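PDB 5J5U: RagB/SusD domain protein from Flavobacterium johnsoniae, which binds chitin and, as a SusD-like protein, probably works at the outer membrane of a bacterium that breaks down and uses this polysaccharide. Local coordinates for residues F260-I265 / V302-F307; V46-G51 / Q406-Y411; Y58-K63 / L431-S436; G285-G290 / S315-G320; Q34-L39 / D66-A71. One frame throughout, in Å; residues are numbered along the deposited sequence.

Contact 1: residues F260-I265 / V302-F307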
# COMPACT_ATOMS: atom_id res chain seq x y z
N PHE A 260 -11.36 -5.02 11.81
CA PHE A 260 -10.19 -4.17 12.02
C PHE A 260 -9.51 -4.58 13.31
O PHE A 260 -10.14 -5.14 14.22
CB PHE A 260 -10.58 -2.68 12.04
CG PHE A 260 -11.15 -2.19 10.74
CD1 PHE A 260 -10.47 -2.40 9.55
CD2 PHE A 260 -12.37 -1.52 10.69
CE1 PHE A 260 -10.98 -1.97 8.34
CE2 PHE A 260 -12.88 -1.08 9.48
CZ PHE A 260 -12.18 -1.30 8.30
N SER A 261 -8.21 -4.36 13.40
CA SER A 261 -7.50 -4.79 14.59
C SER A 261 -7.79 -3.87 15.78
O SER A 261 -8.17 -2.72 15.60
CB SER A 261 -6.01 -4.85 14.32
OG SER A 261 -5.46 -3.55 14.28
N SER A 262 -7.61 -4.38 16.99
CA SER A 262 -7.78 -3.56 18.19
C SER A 262 -6.83 -2.34 18.16
O SER A 262 -7.17 -1.28 18.66
CB SER A 262 -7.55 -4.39 19.46
OG SER A 262 -6.25 -4.98 19.48
N LEU A 263 -5.65 -2.50 17.59
CA LEU A 263 -4.70 -1.39 17.50
C LEU A 263 -5.31 -0.20 16.71
O LEU A 263 -5.27 0.96 17.17
CB LEU A 263 -3.40 -1.87 16.85
CG LEU A 263 -2.25 -0.87 16.73
CD1 LEU A 263 -1.69 -0.49 18.11
CD2 LEU A 263 -1.16 -1.42 15.80
N LEU A 264 -5.87 -0.48 15.54
CA LEU A 264 -6.45 0.57 14.73
C LEU A 264 -7.70 1.16 15.40
O LEU A 264 -7.81 2.37 15.54
CB LEU A 264 -6.79 0.05 13.34
CG LEU A 264 -7.44 1.01 12.33
CD1 LEU A 264 -6.52 2.17 12.08
CD2 LEU A 264 -7.71 0.28 11.03
N ILE A 265 -8.62 0.31 15.82
CA ILE A 265 -9.86 0.80 16.41
C ILE A 265 -9.58 1.62 17.66
O ILE A 265 -10.08 2.72 17.78
CB ILE A 265 -10.82 -0.34 16.76
CG1 ILE A 265 -11.25 -1.07 15.48
CG2 ILE A 265 -12.04 0.22 17.52
CD1 ILE A 265 -11.93 -0.18 14.44
N VAL A 302 -10.56 -6.44 16.96
CA VAL A 302 -10.15 -7.78 17.37
C VAL A 302 -8.64 -7.75 17.59
O VAL A 302 -7.90 -7.30 16.72
CB VAL A 302 -10.52 -8.87 16.32
CG1 VAL A 302 -9.95 -10.24 16.75
CG2 VAL A 302 -12.03 -8.96 16.11
N ARG A 303 -8.20 -8.23 18.75
CA ARG A 303 -6.78 -8.30 19.06
C ARG A 303 -6.03 -9.17 18.04
O ARG A 303 -6.46 -10.29 17.73
CB ARG A 303 -6.58 -8.86 20.48
CG ARG A 303 -5.12 -9.02 20.94
CD ARG A 303 -4.62 -7.78 21.65
NE ARG A 303 -3.21 -7.89 22.05
CZ ARG A 303 -2.62 -7.10 22.95
NH1 ARG A 303 -3.30 -6.15 23.59
NH2 ARG A 303 -1.33 -7.29 23.22
N PRO A 304 -4.90 -8.66 17.53
CA PRO A 304 -4.05 -9.45 16.62
C PRO A 304 -3.65 -10.78 17.26
O PRO A 304 -3.32 -10.83 18.44
CB PRO A 304 -2.82 -8.55 16.41
CG PRO A 304 -3.34 -7.14 16.67
CD PRO A 304 -4.37 -7.31 17.77
N GLY A 305 -3.74 -11.86 16.49
CA GLY A 305 -3.43 -13.18 16.98
C GLY A 305 -4.66 -13.89 17.51
O GLY A 305 -4.61 -15.06 17.87
N VAL A 306 -5.79 -13.19 17.52
CA VAL A 306 -7.02 -13.74 18.08
C VAL A 306 -8.07 -13.87 16.99
O VAL A 306 -8.33 -12.93 16.27
CB VAL A 306 -7.56 -12.85 19.25
CG1 VAL A 306 -8.93 -13.33 19.73
CG2 VAL A 306 -6.55 -12.81 20.39
N PHE A 307 -8.64 -15.07 16.85
CA PHE A 307 -9.73 -15.31 15.90
C PHE A 307 -11.04 -14.64 16.40
O PHE A 307 -11.18 -14.40 17.61
CB PHE A 307 -9.96 -16.82 15.72
CG PHE A 307 -8.80 -17.56 15.09
CD1 PHE A 307 -8.46 -17.35 13.75
CD2 PHE A 307 -8.07 -18.50 15.82
CE1 PHE A 307 -7.42 -18.05 13.15
CE2 PHE A 307 -7.02 -19.21 15.24
CZ PHE A 307 -6.69 -18.98 13.90
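Ser262 and Val302 meet where the loop 302-307 runs past the start of helix 262-270. Two backbone hydrogen bonds flank Ser261 and pair it with Val302 in a single beta bridge. Val302 N donates to Phe260 O at 3.1 Å, nearly straight and in the carbonyl plane. Ser262 N donates to Val302 O at 2.9 Å, but this proton arrives from well above the carbonyl plane, where no lone pair points. The same oxygen also receives a CA-H...O contact from Ser261 CA at 3.3 Å.

The Ser262 side chain can be followed outward from there. Its CB rests on the peptide link after Val302, 4.0 Å from Arg303 N. Beyond it, with chi1 at 59°, OG is swung toward the loop, where it meets the start of the turn. There OG touches carbon atoms, with Arg303 CA and Pro304 CD each 3.4 Å from it; the Arg303 side chain starts alongside and then leads away. Leu431 packs against Ser262 as well.

Ser261 uses its hydroxyl differently. OG accepts a weak bond from Leu264 N at 3.3 Å; Gln47 O is its other partner, at a separation too short to be read closely. On the other side of the contact, Val306 N closes onto Arg303 O at 3.0 Å, with Gly305 taking the positive phi (92°) of the third turn position. The arrangement is thus an N-capped helix start, bridged through one residue pair to a loop that reverses in a Pro-Gly type II beta turn.

Contact 2: residues V46-G51 / Q406-Y411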
# COMPACT_ATOMS: atom_id res chain seq x y z
N VAL A 46 1.01 -5.87 9.55
CA VAL A 46 1.01 -4.50 10.05
C VAL A 46 -0.27 -4.25 10.91
O VAL A 46 -0.53 -3.13 11.33
CB VAL A 46 1.16 -3.50 8.87
CG1 VAL A 46 -0.22 -3.18 8.22
CG2 VAL A 46 1.87 -2.25 9.31
N GLN A 47 -1.01 -5.32 11.20
CA GLN A 47 -2.13 -5.30 12.12
C GLN A 47 -3.19 -4.28 11.72
O GLN A 47 -3.77 -3.57 12.55
CB GLN A 47 -1.62 -5.05 13.54
CG GLN A 47 -0.58 -6.08 13.97
CD GLN A 47 -0.19 -5.99 15.48
OE1 GLN A 47 -0.32 -4.94 16.11
NE2 GLN A 47 0.29 -7.11 16.02
N HIS A 48 -3.45 -4.21 10.42
CA HIS A 48 -4.64 -3.57 9.91
C HIS A 48 -5.87 -4.43 10.27
O HIS A 48 -6.93 -3.90 10.61
CB HIS A 48 -4.55 -3.40 8.39
CG HIS A 48 -3.88 -2.13 7.97
ND1 HIS A 48 -3.53 -1.88 6.66
CD2 HIS A 48 -3.47 -1.05 8.67
CE1 HIS A 48 -2.96 -0.69 6.57
NE2 HIS A 48 -2.91 -0.17 7.79
N TYR A 49 -5.74 -5.76 10.20
CA TYR A 49 -6.89 -6.66 10.42
C TYR A 49 -6.64 -7.84 11.37
O TYR A 49 -5.50 -8.33 11.49
CB TYR A 49 -7.37 -7.25 9.09
CG TYR A 49 -7.43 -6.28 7.92
CD1 TYR A 49 -8.50 -5.41 7.77
CD2 TYR A 49 -6.44 -6.27 6.96
CE1 TYR A 49 -8.59 -4.56 6.71
CE2 TYR A 49 -6.51 -5.40 5.86
CZ TYR A 49 -7.59 -4.55 5.74
OH TYR A 49 -7.67 -3.67 4.67
N SER A 50 -7.72 -8.33 11.98
CA SER A 50 -7.66 -9.63 12.67
C SER A 50 -9.05 -10.29 12.80
O SER A 50 -10.07 -9.62 12.73
CB SER A 50 -7.01 -9.45 14.06
OG SER A 50 -6.56 -10.70 14.56
N GLY A 51 -9.10 -11.60 12.98
CA GLY A 51 -10.39 -12.23 13.20
C GLY A 51 -10.77 -13.39 12.31
O GLY A 51 -11.31 -14.38 12.79
N GLN A 406 -0.34 8.10 10.96
CA GLN A 406 -1.30 8.65 10.00
C GLN A 406 -1.19 7.95 8.63
O GLN A 406 -2.20 7.62 8.02
CB GLN A 406 -1.12 10.17 9.86
CG GLN A 406 -1.62 10.95 11.05
CD GLN A 406 -3.08 10.69 11.36
OE1 GLN A 406 -3.89 10.40 10.46
NE2 GLN A 406 -3.44 10.77 12.63
N LEU A 407 0.03 7.74 8.15
CA LEU A 407 0.21 7.03 6.88
C LEU A 407 -0.35 5.60 6.95
O LEU A 407 -0.97 5.11 6.03
CB LEU A 407 1.70 6.99 6.49
CG LEU A 407 2.28 8.24 5.82
CD1 LEU A 407 3.79 8.27 5.97
CD2 LEU A 407 1.88 8.31 4.36
N TRP A 408 -0.11 4.97 8.09
CA TRP A 408 -0.60 3.63 8.36
C TRP A 408 -2.13 3.61 8.27
O TRP A 408 -2.73 2.62 7.82
CB TRP A 408 -0.09 3.17 9.74
CG TRP A 408 -0.64 1.89 10.22
CD1 TRP A 408 -0.37 0.64 9.72
CD2 TRP A 408 -1.53 1.69 11.32
NE1 TRP A 408 -1.06 -0.31 10.43
CE2 TRP A 408 -1.78 0.31 11.42
CE3 TRP A 408 -2.15 2.55 12.24
CZ2 TRP A 408 -2.61 -0.23 12.40
CZ3 TRP A 408 -2.97 2.02 13.20
CH2 TRP A 408 -3.19 0.64 13.29
N ILE A 409 -2.76 4.73 8.66
CA ILE A 409 -4.21 4.83 8.53
C ILE A 409 -4.59 5.11 7.08
O ILE A 409 -5.51 4.50 6.53
CB ILE A 409 -4.79 5.91 9.47
CG1 ILE A 409 -4.58 5.47 10.93
CG2 ILE A 409 -6.28 6.10 9.20
CD1 ILE A 409 -5.08 6.45 11.96
N THR A 410 -3.84 5.98 6.44
CA THR A 410 -4.06 6.36 5.06
C THR A 410 -3.89 5.17 4.10
O THR A 410 -4.63 5.05 3.11
CB THR A 410 -3.11 7.52 4.68
OG1 THR A 410 -3.61 8.73 5.28
CG2 THR A 410 -3.04 7.73 3.18
N TYR A 411 -2.96 4.26 4.43
CA TYR A 411 -2.69 3.08 3.61
C TYR A 411 -3.60 1.92 3.90
O TYR A 411 -3.33 0.80 3.45
CB TYR A 411 -1.26 2.61 3.81
CG TYR A 411 -0.21 3.48 3.15
CD1 TYR A 411 -0.37 3.97 1.86
CD2 TYR A 411 0.93 3.83 3.84
CE1 TYR A 411 0.59 4.78 1.27
CE2 TYR A 411 1.90 4.61 3.26
CZ TYR A 411 1.74 5.09 1.99
OH TYR A 411 2.73 5.88 1.44
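His48 and Trp408 are the closest pair of the two backbones, yet their CA atoms stay 8.4 Å apart, so the end of helix 399-410 reaches the segment 46-51 through side chains that run alongside one another from opposing ends. Trp408 has CG anti to its own N (chi1 173°), which carries the indole out toward Val46. Its NE1 donates to Val46 O at 3.0 Å through a bent bond, the proton coming in tilted from the carbonyl plane. In return His48 NE2 donates to Trp408 O at 2.8 Å, again bent and somewhat out of the imidazole plane.

Between these two bonds the rings lie against each other. His48 NE2 lies over one face of the indole, 3.3 Å from Trp408 CD1; the planes are inclined at 35°. The two ring nitrogens are also close, but the angle is too poor for a bond between them. Val46 fills the corner: its CG1 sits over the centre of the imidazole and its CG2 touches Trp408 CD1 at 3.7 Å. At the rim of the indole, Gln47 O comes within 3.5 Å of Trp408 CZ2.

The other imidazole nitrogen, His48 ND1, is bonded to Ser415 OG, so both nitrogens are engaged and the rotation of the ring is fixed. Behind it all, helix 31-45 ends in a Schellman motif with Gln47, at positive phi, as its C-prime residue, and Trp408 is bonded to the backbone carbonyl just ahead of it.

Contact 3: residues Y58-K63 / L431-S436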
# COMPACT_ATOMS: atom_id res chain seq x y z
N TYR A 58 -2.50 -17.06 9.35
CA TYR A 58 -1.25 -16.95 8.60
C TYR A 58 -0.61 -15.56 8.68
O TYR A 58 0.61 -15.47 8.91
CB TYR A 58 -1.48 -17.37 7.13
CG TYR A 58 -2.06 -18.77 7.06
CD1 TYR A 58 -1.27 -19.88 7.35
CD2 TYR A 58 -3.41 -18.98 6.78
CE1 TYR A 58 -1.79 -21.15 7.32
CE2 TYR A 58 -3.94 -20.27 6.75
CZ TYR A 58 -3.12 -21.35 7.02
OH TYR A 58 -3.62 -22.63 7.00
N GLY A 59 -1.39 -14.48 8.53
CA GLY A 59 -0.84 -13.14 8.57
C GLY A 59 -0.58 -12.57 9.97
O GLY A 59 0.43 -11.96 10.25
N SER A 60 -1.53 -12.76 10.86
CA SER A 60 -1.44 -12.17 12.17
C SER A 60 -0.42 -12.92 13.05
O SER A 60 0.44 -12.30 13.68
CB SER A 60 -2.84 -12.18 12.80
OG SER A 60 -2.93 -11.21 13.80
N LYS A 61 -0.48 -14.25 13.06
CA LYS A 61 0.41 -15.06 13.91
C LYS A 61 1.75 -15.46 13.25
O LYS A 61 2.64 -15.93 13.94
CB LYS A 61 -0.32 -16.33 14.35
CG LYS A 61 -1.53 -16.07 15.19
CD LYS A 61 -2.03 -17.34 15.88
CE LYS A 61 -2.51 -18.39 14.92
NZ LYS A 61 -3.16 -19.55 15.64
N PHE A 62 1.87 -15.25 11.93
CA PHE A 62 3.07 -15.59 11.13
C PHE A 62 3.25 -17.10 10.86
O PHE A 62 4.03 -17.78 11.51
CB PHE A 62 4.34 -15.02 11.78
CG PHE A 62 4.19 -13.59 12.25
CD1 PHE A 62 3.37 -12.69 11.56
CD2 PHE A 62 4.86 -13.15 13.40
CE1 PHE A 62 3.23 -11.39 11.98
CE2 PHE A 62 4.73 -11.85 13.84
CZ PHE A 62 3.90 -10.96 13.14
N LYS A 63 2.50 -17.61 9.90
CA LYS A 63 2.67 -18.97 9.43
C LYS A 63 2.85 -18.96 7.90
O LYS A 63 2.18 -18.21 7.19
CB LYS A 63 1.47 -19.84 9.82
CG LYS A 63 1.31 -20.04 11.30
CD LYS A 63 0.28 -21.11 11.61
CE LYS A 63 0.05 -21.22 13.10
NZ LYS A 63 -0.94 -22.28 13.38
N LEU A 431 1.26 -4.22 18.33
CA LEU A 431 1.03 -5.07 19.47
C LEU A 431 1.88 -6.30 19.31
O LEU A 431 1.97 -6.84 18.22
CB LEU A 431 -0.45 -5.45 19.58
CG LEU A 431 -1.31 -4.24 19.94
CD1 LEU A 431 -2.82 -4.53 19.84
CD2 LEU A 431 -0.92 -3.84 21.37
N PRO A 432 2.48 -6.76 20.41
CA PRO A 432 3.36 -7.93 20.35
C PRO A 432 2.55 -9.19 20.08
O PRO A 432 1.44 -9.34 20.57
CB PRO A 432 4.02 -7.94 21.73
CG PRO A 432 3.00 -7.26 22.61
CD PRO A 432 2.38 -6.20 21.76
N ILE A 433 3.10 -10.07 19.25
CA ILE A 433 2.50 -11.36 18.95
C ILE A 433 3.13 -12.44 19.83
O ILE A 433 4.31 -12.74 19.70
CB ILE A 433 2.66 -11.70 17.44
CG1 ILE A 433 1.87 -10.68 16.58
CG2 ILE A 433 2.22 -13.12 17.13
CD1 ILE A 433 0.35 -10.76 16.79
N THR A 434 2.34 -13.04 20.72
CA THR A 434 2.91 -13.98 21.68
C THR A 434 2.37 -15.40 21.50
O THR A 434 2.73 -16.30 22.25
CB THR A 434 2.62 -13.53 23.15
OG1 THR A 434 1.21 -13.33 23.35
CG2 THR A 434 3.38 -12.23 23.50
N ASN A 435 1.57 -15.60 20.45
CA ASN A 435 1.06 -16.93 20.12
C ASN A 435 2.15 -17.99 20.08
O ASN A 435 3.21 -17.80 19.46
CB ASN A 435 0.34 -16.89 18.77
CG ASN A 435 -0.78 -15.89 18.75
OD1 ASN A 435 -0.54 -14.68 18.68
ND2 ASN A 435 -2.01 -16.38 18.86
N SER A 436 1.88 -19.12 20.73
CA SER A 436 2.90 -20.14 20.91
C SER A 436 3.20 -20.86 19.60
O SER A 436 4.25 -21.49 19.45
CB SER A 436 2.46 -21.13 21.98
OG SER A 436 1.35 -21.88 21.52
O HOH W 1 -2.55 -19.12 18.83
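Lys61 and Asn435 pass each other at about a right angle, and beside them Phe62 meets Ile433 obliquely. In the first pair the amide of Asn435 lies across the middle of the lysine chain, with Asn435 ND2 3.1 Å from Lys61 CD. The lysine then bends at chi3 (-64°), bringing its ammonium round to the water shared with the amide. That water accepts from Asn435 ND2 at 2.8 Å and from Lys61 NZ at 3.3 Å. Stronger partners lie outside: Asp437 and Glu57 form salt bridges with Lys61 NZ, and Asn435 ND2 also donates to Gly305 O. A leucine in place of Asn435 would probably leave Gly305 O and the bridging water without their amide donor.

Ile433 points toward the segment 58-63. Its CD1 is 3.5 Å from Ser60 O, while CG1 reaches Phe62 CZ at 4.0 Å. Ser60 O stands 3.4 Å above the plane of the phenyl ring, offset toward the rim.

No direct hydrogen bond joins the two segments: what touches directly is mostly carbon, with Ile433 CD1 resting on a carbonyl oxygen, while the polar ends are joined through a water and anchored by Asp437, Glu57 and Gly305.

Contact 4: residues G285-G290 / S315-G320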
# COMPACT_ATOMS: atom_id res chain seq x y z
N GLY A 285 -23.35 -7.31 20.05
CA GLY A 285 -23.37 -8.08 21.27
C GLY A 285 -22.52 -7.45 22.35
O GLY A 285 -21.65 -6.63 22.08
N SER A 286 -22.77 -7.85 23.59
CA SER A 286 -21.97 -7.42 24.74
C SER A 286 -20.86 -8.39 25.02
O SER A 286 -21.00 -9.59 24.77
CB SER A 286 -22.85 -7.31 25.99
OG SER A 286 -22.06 -7.08 27.15
N VAL A 287 -19.77 -7.88 25.59
CA VAL A 287 -18.66 -8.74 26.00
C VAL A 287 -19.13 -9.79 27.00
O VAL A 287 -18.49 -10.83 27.16
CB VAL A 287 -17.51 -7.93 26.61
CG1 VAL A 287 -16.88 -7.01 25.58
CG2 VAL A 287 -18.00 -7.12 27.80
N ASN A 288 -20.25 -9.53 27.67
CA ASN A 288 -20.78 -10.48 28.63
C ASN A 288 -21.79 -11.41 27.98
O ASN A 288 -22.47 -12.18 28.65
CB ASN A 288 -21.39 -9.75 29.82
CG ASN A 288 -20.36 -8.94 30.59
OD1 ASN A 288 -19.51 -9.48 31.30
ND2 ASN A 288 -20.44 -7.62 30.46
N GLY A 289 -21.88 -11.35 26.66
CA GLY A 289 -22.83 -12.17 25.94
C GLY A 289 -24.16 -11.46 25.80
O GLY A 289 -24.45 -10.48 26.51
N GLY A 290 -24.99 -11.95 24.88
CA GLY A 290 -26.28 -11.36 24.59
C GLY A 290 -26.20 -10.01 23.92
O GLY A 290 -25.11 -9.49 23.69
N SER A 315 -18.09 -13.17 18.28
CA SER A 315 -17.76 -12.19 17.25
C SER A 315 -18.67 -10.95 17.26
O SER A 315 -18.28 -9.90 16.75
CB SER A 315 -17.78 -12.83 15.86
OG SER A 315 -19.07 -13.33 15.54
N ASN A 316 -19.88 -11.07 17.81
CA ASN A 316 -20.77 -9.91 17.89
C ASN A 316 -20.23 -8.81 18.79
O ASN A 316 -20.59 -7.63 18.64
CB ASN A 316 -22.17 -10.32 18.38
CG ASN A 316 -22.96 -11.04 17.32
OD1 ASN A 316 -22.74 -10.85 16.12
ND2 ASN A 316 -23.86 -11.90 17.75
N ALA A 317 -19.36 -9.21 19.72
CA ALA A 317 -18.75 -8.30 20.69
C ALA A 317 -17.52 -7.61 20.12
O ALA A 317 -16.69 -7.09 20.86
CB ALA A 317 -18.40 -9.06 21.97
N ALA A 318 -17.38 -7.63 18.80
CA ALA A 318 -16.34 -6.86 18.14
C ALA A 318 -16.91 -6.07 16.95
O ALA A 318 -17.78 -6.55 16.24
CB ALA A 318 -15.17 -7.78 17.69
N SER A 319 -16.40 -4.86 16.75
CA SER A 319 -16.75 -4.06 15.59
C SER A 319 -16.42 -4.80 14.30
O SER A 319 -15.46 -5.58 14.24
CB SER A 319 -16.01 -2.72 15.58
OG SER A 319 -16.52 -1.81 16.54
N GLY A 320 -17.21 -4.52 13.27
CA GLY A 320 -17.03 -5.08 11.95
C GLY A 320 -16.60 -4.05 10.92
O GLY A 320 -16.10 -2.98 11.24
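Gly285 lies so tightly against Asn316 that a side chain could not fit between them: a CB on Gly285 would come 2.8 Å from Asn316 CB, a clash. With only hydrogens on its CA, the glycine brings its backbone right up to the short 3-10 turn at 315-316. Gly285 N then donates to Asn316 O at 3.1 Å. The bond is straight at the hydrogen (167°) but comes from high above the carbonyl plane, not along a lone pair. Asn316 touches with CB, 3.6 Å from Gly285 N, while its amide group turns away from the glycine.

Ala317 supplies the second half of the contact. Its methyl lies alongside the next peptide, 3.9 Å from Ser286 O, and at the edge of the contact it comes near Val287 CG1, 4.4 Å away.

The segment 285-290 holds its own shape. Ser286 to Gly289 is a type I beta turn, with Gly289 N bonded to Ser286 O at 2.7 Å, and Ser286 N is bonded to Gly290 O at 2.9 Å. Ser286 OG accepts from Asn288 N at 3.1 Å in an ST turn and is also bonded to Glu296, whose other carboxylate oxygen takes Val287 N.

Across the contact, then, the chemistry is almost all backbone and methyl groups: a single backbone hydrogen bond supplies the polar link, and the close fit rests on residues with little or no side chain, Gly285 and Ala317.

Contact 5: residues Q34-L39 / D66-A71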
# COMPACT_ATOMS: atom_id res chain seq x y z
N GLN A 34 -4.52 -9.82 -4.10
CA GLN A 34 -5.10 -8.87 -3.14
C GLN A 34 -5.47 -9.62 -1.88
O GLN A 34 -5.30 -9.12 -0.76
CB GLN A 34 -6.35 -8.18 -3.72
CG GLN A 34 -6.05 -7.20 -4.82
CD GLN A 34 -5.26 -5.99 -4.33
OE1 GLN A 34 -5.24 -5.65 -3.14
NE2 GLN A 34 -4.58 -5.34 -5.26
N HIS A 35 -5.98 -10.83 -2.06
CA HIS A 35 -6.36 -11.63 -0.91
C HIS A 35 -5.10 -12.07 -0.14
O HIS A 35 -5.04 -11.99 1.09
CB HIS A 35 -7.18 -12.86 -1.37
CG HIS A 35 -7.89 -13.57 -0.26
ND1 HIS A 35 -8.59 -14.74 -0.45
CD2 HIS A 35 -8.01 -13.28 1.06
CE1 HIS A 35 -9.10 -15.14 0.70
NE2 HIS A 35 -8.77 -14.27 1.63
N ARG A 36 -4.08 -12.54 -0.87
CA ARG A 36 -2.94 -13.17 -0.22
C ARG A 36 -1.84 -12.17 0.21
O ARG A 36 -1.33 -12.25 1.32
CB ARG A 36 -2.35 -14.23 -1.16
CG ARG A 36 -3.26 -15.45 -1.33
CD ARG A 36 -2.92 -16.27 -2.59
NE ARG A 36 -3.77 -17.47 -2.67
CZ ARG A 36 -5.03 -17.47 -3.08
NH1 ARG A 36 -5.61 -16.34 -3.47
NH2 ARG A 36 -5.73 -18.60 -3.10
N THR A 37 -1.52 -11.20 -0.63
CA THR A 37 -0.42 -10.29 -0.33
C THR A 37 -0.87 -9.04 0.41
O THR A 37 -0.18 -8.58 1.31
CB THR A 37 0.32 -9.86 -1.60
OG1 THR A 37 0.52 -11.00 -2.44
CG2 THR A 37 1.67 -9.27 -1.24
N ASN A 38 -2.01 -8.49 0.01
CA ASN A 38 -2.57 -7.29 0.64
C ASN A 38 -3.29 -7.64 1.95
O ASN A 38 -2.84 -7.24 3.05
CB ASN A 38 -3.54 -6.59 -0.35
CG ASN A 38 -4.17 -5.29 0.20
OD1 ASN A 38 -3.97 -4.88 1.35
ND2 ASN A 38 -4.97 -4.65 -0.65
N LEU A 39 -4.36 -8.43 1.84
CA LEU A 39 -5.20 -8.73 2.99
C LEU A 39 -4.49 -9.61 4.02
O LEU A 39 -4.30 -9.20 5.14
CB LEU A 39 -6.51 -9.41 2.54
CG LEU A 39 -7.63 -9.70 3.57
CD1 LEU A 39 -7.76 -8.57 4.58
CD2 LEU A 39 -9.00 -9.96 2.92
N ASP A 66 3.42 -21.24 0.99
CA ASP A 66 4.19 -20.87 -0.21
C ASP A 66 3.36 -20.08 -1.20
O ASP A 66 3.80 -19.08 -1.73
CB ASP A 66 4.76 -22.11 -0.91
CG ASP A 66 5.81 -22.82 -0.09
OD1 ASP A 66 6.36 -22.19 0.84
OD2 ASP A 66 6.08 -24.02 -0.37
N GLU A 67 2.17 -20.58 -1.47
CA GLU A 67 1.27 -19.95 -2.41
C GLU A 67 0.95 -18.51 -1.98
O GLU A 67 0.86 -17.61 -2.83
CB GLU A 67 -0.02 -20.76 -2.53
CG GLU A 67 -1.02 -20.16 -3.46
CD GLU A 67 -2.40 -20.75 -3.31
OE1 GLU A 67 -3.04 -20.45 -2.29
OE2 GLU A 67 -2.87 -21.48 -4.23
N TYR A 68 0.80 -18.31 -0.68
CA TYR A 68 0.40 -17.00 -0.17
C TYR A 68 1.55 -16.04 -0.31
O TYR A 68 1.38 -14.92 -0.74
CB TYR A 68 -0.08 -17.06 1.28
CG TYR A 68 -1.39 -17.82 1.50
CD1 TYR A 68 -2.11 -18.33 0.42
CD2 TYR A 68 -1.92 -17.99 2.79
CE1 TYR A 68 -3.31 -19.03 0.62
CE2 TYR A 68 -3.14 -18.68 3.00
CZ TYR A 68 -3.82 -19.19 1.91
OH TYR A 68 -5.00 -19.89 2.07
N ALA A 69 2.75 -16.51 0.03
CA ALA A 69 3.94 -15.68 -0.06
C ALA A 69 4.38 -15.40 -1.50
O ALA A 69 4.98 -14.35 -1.74
CB ALA A 69 5.08 -16.32 0.72
N THR A 70 4.08 -16.30 -2.46
CA THR A 70 4.56 -16.09 -3.82
C THR A 70 3.50 -15.61 -4.82
O THR A 70 3.82 -15.39 -6.00
CB THR A 70 5.19 -17.36 -4.40
OG1 THR A 70 4.19 -18.39 -4.52
CG2 THR A 70 6.34 -17.85 -3.51
N ALA A 71 2.26 -15.44 -4.35
CA ALA A 71 1.16 -14.99 -5.21
C ALA A 71 1.42 -13.66 -5.98
O ALA A 71 1.15 -13.57 -7.19
CB ALA A 71 -0.11 -14.85 -4.38
O HOH W 2 2.52 -12.55 -2.07
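Arg36 and Glu67 join helix 31-45 to helix 66-90 by a salt bridge over the side of the crossing. Arg36 NE donates to Glu67 OE1 at 3.1 Å with a fairly straight bond (160°), and NH2 adds a weak one to the same oxygen at 3.4 Å. The oxygen lies in the guanidinium plane, yet it is approached from above its own carboxylate, the two planes being 80° apart. The third nitrogen, NH1, turns back to Tyr32 O. The extended arginine chain gets there across Tyr68 and Ala71, its CG 3.6 Å from Tyr68 CD1 and its CD 3.6 Å from Ala71 CB.

Between the two helices, a water serves three oxygens: it lies 2.6 Å from Thr37 OG1, donates to Tyr68 O at 2.9 Å and gives a weak bond to Ala69 O, which also accepts from Tyr119 OH. Asn38 ND2 donates to Gln34 OE1 within its helix and to Phe413 O beyond it, while Asn38 OD1 takes Ser415 N; in a wider pi-type turn, Leu39 N bonds to Gln34 O, five residues back.

A methionine in place of Arg36 would probably leave the carboxylate of Glu67 without its charged mate and Tyr32 O without this donor.

The axes of the segments 34-39 and 66-71 approach to 7.9 Å and cross at -76°, with helix 246-253 and strand 332-335 packed against other sides of helix 31-45.

Overall arrangement
Along the chain, segments 34-39, 46-51, 58-63 and 66-71 follow one another through helices 31-45, 53-60 and 66-90, with strand 49-50 between. Contact 5 pairs the first with the last; contacts 2 and 3 tie the middle two to segments more than 350 residues later. Contact 1 touches both, with centres about 10 Å from contact 2 and 11 Å from contact 3. The sheet of 49-50 and 259-260 links contacts 1 and 2. Contact 4, farthest out, touches contact 1 and shares its long loop between strands 280-281 and 320-321, its centre about 30 Å from that of contact 5. Contacts 2 and 3 thus join early and late parts of the chain, with contact 1's middle segments between them.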